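Local coordinates for protein amidohydrolase (PDB 4F0L) that binds a metal ion, iron in this crystal, and is probably a metal-dependent hydrolase of the amidohydrolase family with deaminase activity, at residues A59-Y71 and D116-Y130. Numbering follows the deposited sequence.
Sequences AGMANLHSHAFQY and DMLEAGFTRVGEFHY. With FE (Fe (III) ion), chain E.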
# COMPACT_ATOMS: atom_id res chain seq x y z
N ALA B 59 12.45 17.60 0.64
CA ALA B 59 12.28 17.99 2.03
C ALA B 59 11.96 16.78 2.90
O ALA B 59 11.38 15.82 2.42
CB ALA B 59 11.14 19.01 2.15
N GLY B 60 12.36 16.85 4.17
CA GLY B 60 11.94 15.92 5.17
C GLY B 60 10.46 16.07 5.46
O GLY B 60 9.92 17.16 5.46
N MET B 61 9.79 14.93 5.67
CA MET B 61 8.36 14.91 5.90
C MET B 61 8.10 14.83 7.40
O MET B 61 8.66 13.98 8.11
CB MET B 61 7.76 13.68 5.22
CG MET B 61 6.25 13.55 5.34
SD MET B 61 5.34 14.80 4.42
CE MET B 61 5.76 14.19 2.78
N ALA B 62 7.21 15.69 7.88
CA ALA B 62 6.71 15.52 9.25
C ALA B 62 5.75 14.37 9.30
O ALA B 62 4.88 14.18 8.41
CB ALA B 62 6.04 16.80 9.78
N ASN B 63 5.86 13.59 10.37
CA ASN B 63 4.89 12.55 10.65
C ASN B 63 4.03 13.12 11.75
O ASN B 63 4.37 13.04 12.91
CB ASN B 63 5.60 11.26 11.07
CG ASN B 63 4.69 10.04 11.04
OD1 ASN B 63 3.58 10.05 11.59
ND2 ASN B 63 5.13 9.01 10.36
N LEU B 64 2.93 13.76 11.40
CA LEU B 64 2.33 14.70 12.35
C LEU B 64 1.44 14.09 13.44
O LEU B 64 0.89 14.83 14.23
CB LEU B 64 1.59 15.82 11.59
CG LEU B 64 0.52 15.50 10.56
CD1 LEU B 64 -0.41 14.41 11.06
CD2 LEU B 64 -0.23 16.79 10.26
N HIS B 65 1.34 12.76 13.53
CA HIS B 65 0.45 12.11 14.52
C HIS B 65 0.85 10.67 14.68
O HIS B 65 0.77 9.88 13.73
CB HIS B 65 -0.99 12.16 14.06
CG HIS B 65 -2.00 11.69 15.07
ND1 HIS B 65 -2.36 12.46 16.13
CD2 HIS B 65 -2.76 10.54 15.14
CE1 HIS B 65 -3.27 11.78 16.87
NE2 HIS B 65 -3.54 10.63 16.25
N SER B 66 1.31 10.37 15.88
CA SER B 66 1.85 9.08 16.27
C SER B 66 1.47 8.76 17.71
O SER B 66 1.48 9.62 18.57
CB SER B 66 3.37 9.09 16.12
OG SER B 66 3.99 8.04 16.83
N HIS B 67 1.11 7.50 17.94
CA HIS B 67 1.09 6.91 19.28
C HIS B 67 2.11 5.84 19.31
O HIS B 67 1.85 4.70 18.88
CB HIS B 67 -0.28 6.34 19.60
CG HIS B 67 -1.41 7.22 19.18
ND1 HIS B 67 -1.56 8.46 19.66
CD2 HIS B 67 -2.44 7.01 18.28
CE1 HIS B 67 -2.66 9.01 19.08
NE2 HIS B 67 -3.19 8.12 18.25
N ALA B 68 3.27 6.16 19.87
CA ALA B 68 4.45 5.33 19.71
C ALA B 68 4.23 3.90 20.19
O ALA B 68 4.64 2.96 19.54
CB ALA B 68 5.67 5.93 20.39
N PHE B 69 3.53 3.72 21.32
CA PHE B 69 3.36 2.38 21.89
C PHE B 69 2.61 1.42 20.99
O PHE B 69 2.83 0.23 21.07
CB PHE B 69 2.72 2.43 23.29
CG PHE B 69 1.25 2.76 23.29
CD1 PHE B 69 0.31 1.75 23.20
CD2 PHE B 69 0.80 4.08 23.39
CE1 PHE B 69 -1.05 2.06 23.21
CE2 PHE B 69 -0.54 4.39 23.39
CZ PHE B 69 -1.48 3.37 23.30
N GLN B 70 1.74 1.95 20.13
CA GLN B 70 0.94 1.13 19.25
C GLN B 70 1.79 0.44 18.19
O GLN B 70 1.35 -0.57 17.61
CB GLN B 70 -0.22 1.94 18.63
CG GLN B 70 -1.23 2.38 19.69
CD GLN B 70 -2.38 3.20 19.15
OE1 GLN B 70 -2.57 3.30 17.96
NE2 GLN B 70 -3.19 3.75 20.04
N TYR B 71 2.99 0.96 17.93
CA TYR B 71 3.93 0.29 17.01
C TYR B 71 4.18 -1.14 17.49
O TYR B 71 4.42 -2.03 16.68
CB TYR B 71 5.25 1.03 16.99
CG TYR B 71 6.36 0.51 16.08
CD1 TYR B 71 6.28 0.63 14.69
CD2 TYR B 71 7.52 -0.03 16.63
CE1 TYR B 71 7.31 0.18 13.87
CE2 TYR B 71 8.57 -0.45 15.84
CZ TYR B 71 8.45 -0.36 14.44
OH TYR B 71 9.51 -0.79 13.67
N ASP B 116 12.35 3.44 12.22
CA ASP B 116 11.53 3.07 11.07
C ASP B 116 11.01 4.34 10.32
O ASP B 116 11.09 4.45 9.09
CB ASP B 116 10.36 2.22 11.61
CG ASP B 116 9.97 1.10 10.71
OD1 ASP B 116 9.95 1.37 9.49
OD2 ASP B 116 9.61 -0.02 11.23
N MET B 117 10.50 5.32 11.07
CA MET B 117 10.05 6.59 10.45
C MET B 117 11.19 7.29 9.72
O MET B 117 11.03 7.71 8.60
CB MET B 117 9.50 7.54 11.51
CG MET B 117 8.13 7.12 12.07
SD MET B 117 7.54 8.33 13.27
CE MET B 117 5.85 7.79 13.56
N LEU B 118 12.36 7.40 10.36
CA LEU B 118 13.52 8.03 9.72
C LEU B 118 13.90 7.31 8.44
O LEU B 118 14.12 7.95 7.41
CB LEU B 118 14.72 8.12 10.68
CG LEU B 118 14.68 9.26 11.70
CD1 LEU B 118 15.65 9.08 12.85
CD2 LEU B 118 14.99 10.61 10.98
N GLU B 119 13.92 5.98 8.47
CA GLU B 119 14.23 5.19 7.28
C GLU B 119 13.18 5.35 6.14
O GLU B 119 13.50 5.21 4.97
CB GLU B 119 14.42 3.72 7.65
CG GLU B 119 15.68 3.42 8.46
CD GLU B 119 15.90 1.92 8.69
OE1 GLU B 119 15.01 1.12 8.26
OE2 GLU B 119 16.97 1.52 9.26
N ALA B 120 11.98 5.76 6.50
CA ALA B 120 10.95 6.04 5.54
C ALA B 120 10.97 7.51 5.05
O ALA B 120 10.16 7.88 4.21
CB ALA B 120 9.58 5.71 6.15
N GLY B 121 11.85 8.35 5.62
CA GLY B 121 11.99 9.73 5.14
C GLY B 121 11.21 10.75 5.96
O GLY B 121 11.01 11.89 5.52
N PHE B 122 10.69 10.35 7.13
CA PHE B 122 10.06 11.31 8.03
C PHE B 122 11.15 11.86 8.95
O PHE B 122 11.86 11.07 9.58
CB PHE B 122 9.01 10.64 8.92
CG PHE B 122 7.82 10.12 8.18
CD1 PHE B 122 6.79 10.95 7.81
CD2 PHE B 122 7.71 8.74 7.91
CE1 PHE B 122 5.66 10.45 7.20
CE2 PHE B 122 6.60 8.24 7.29
CZ PHE B 122 5.57 9.09 6.92
N THR B 123 11.24 13.18 9.06
CA THR B 123 12.31 13.85 9.82
C THR B 123 11.88 14.48 11.14
O THR B 123 12.72 14.96 11.93
CB THR B 123 12.97 14.93 8.96
OG1 THR B 123 11.97 15.79 8.38
CG2 THR B 123 13.79 14.27 7.83
N ARG B 124 10.57 14.47 11.41
CA ARG B 124 10.01 14.99 12.67
C ARG B 124 8.79 14.19 12.99
O ARG B 124 8.10 13.74 12.07
CB ARG B 124 9.63 16.49 12.59
CG ARG B 124 8.98 17.05 13.85
CD ARG B 124 8.77 18.56 13.76
NE ARG B 124 10.05 19.27 13.77
CZ ARG B 124 10.62 19.81 14.84
NH1 ARG B 124 10.06 19.72 16.05
NH2 ARG B 124 11.78 20.45 14.71
N VAL B 125 8.54 14.00 14.28
CA VAL B 125 7.35 13.31 14.68
C VAL B 125 6.54 14.16 15.62
O VAL B 125 7.08 14.87 16.47
CB VAL B 125 7.64 11.91 15.30
CG1 VAL B 125 8.51 12.01 16.56
CG2 VAL B 125 6.30 11.18 15.57
N GLY B 126 5.23 14.09 15.43
CA GLY B 126 4.25 14.69 16.35
C GLY B 126 3.69 13.62 17.22
O GLY B 126 2.82 12.87 16.79
N GLU B 127 4.26 13.46 18.40
CA GLU B 127 3.90 12.39 19.31
C GLU B 127 2.73 12.81 20.19
O GLU B 127 2.86 13.61 21.10
CB GLU B 127 5.08 11.98 20.18
CG GLU B 127 4.82 10.76 21.04
CD GLU B 127 4.49 9.49 20.26
OE1 GLU B 127 5.04 9.28 19.15
OE2 GLU B 127 3.66 8.70 20.76
N PHE B 128 1.58 12.23 19.88
CA PHE B 128 0.30 12.54 20.50
C PHE B 128 0.24 11.55 21.65
O PHE B 128 -0.22 10.39 21.50
CB PHE B 128 -0.79 12.31 19.43
CG PHE B 128 -2.17 12.78 19.79
CD1 PHE B 128 -2.99 12.01 20.60
CD2 PHE B 128 -2.69 13.91 19.23
CE1 PHE B 128 -4.31 12.41 20.88
CE2 PHE B 128 -3.99 14.32 19.49
CZ PHE B 128 -4.80 13.56 20.32
N HIS B 129 0.72 12.02 22.80
CA HIS B 129 1.18 11.16 23.86
C HIS B 129 0.22 11.06 25.02
O HIS B 129 0.07 12.04 25.79
CB HIS B 129 2.51 11.72 24.37
CG HIS B 129 3.05 10.98 25.55
ND1 HIS B 129 3.34 9.68 25.49
CD2 HIS B 129 3.34 11.40 26.85
CE1 HIS B 129 3.82 9.28 26.68
NE2 HIS B 129 3.81 10.33 27.52
N TYR B 130 -0.43 9.92 25.18
CA TYR B 130 -1.41 9.78 26.27
C TYR B 130 -1.12 8.69 27.29
O TYR B 130 -1.91 8.49 28.20
CB TYR B 130 -2.85 9.65 25.74
CG TYR B 130 -3.16 8.52 24.80
CD1 TYR B 130 -3.44 7.24 25.27
CD2 TYR B 130 -3.29 8.74 23.44
CE1 TYR B 130 -3.78 6.21 24.41
CE2 TYR B 130 -3.64 7.72 22.57
CZ TYR B 130 -3.89 6.47 23.05
OH TYR B 130 -4.24 5.46 22.18
FE FE E . -4.64 8.84 16.79
O HOH W 1 10.43 13.05 2.71
O HOH W 2 -6.25 8.26 15.44
O HOH W 3 -5.68 7.02 17.67
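His67 turns its ND1 to the carbonyl of Phe128, and His65 sets its ring edge against the Phe128 face; both rings give their NE2 atoms to the iron(III) ion. The bond from His67 ND1 to Phe128 O (3.0 Å) lies in the planes of both ring and carbonyl, which fixes the ring's rotation and leaves NE2 2.2 Å from the iron. His65 CE1 sits 3.2 Å above the Phe128 ring, toward its rim, with the planes at 65°. Tyr130 CE2 lies over one face of the His67 ring, toward its rim, while the Tyr130 face receives the edge of Phe69. Next to this aromatic cluster, Glu127 uses both carboxylate oxygens: OE1 accepts from Ser66 OG (2.8 Å), and OE2 takes Ala68 N (2.7 Å) on its syn lone pair. The bend at chi2 (60°) turns the carboxylate toward Ser66 and Ala68. Farther from the metal, Asn63 ND2 stands 3.3 Å above the centre of the Phe122 ring, and its OD1 is held by Ser328 N. The backbones of strands 61-66 and 122-129 run parallel, joined by bonds such as Asn63 N to Arg124 O (2.8 Å), with a beta bulge after Asn63. The contact thus supplies the HxH motif at a strand end of the TIM-barrel-type fold; His241 and Asp329 complete the protein ligands, and the carbonyl behind His67 would be expected to strengthen its donation to the metal.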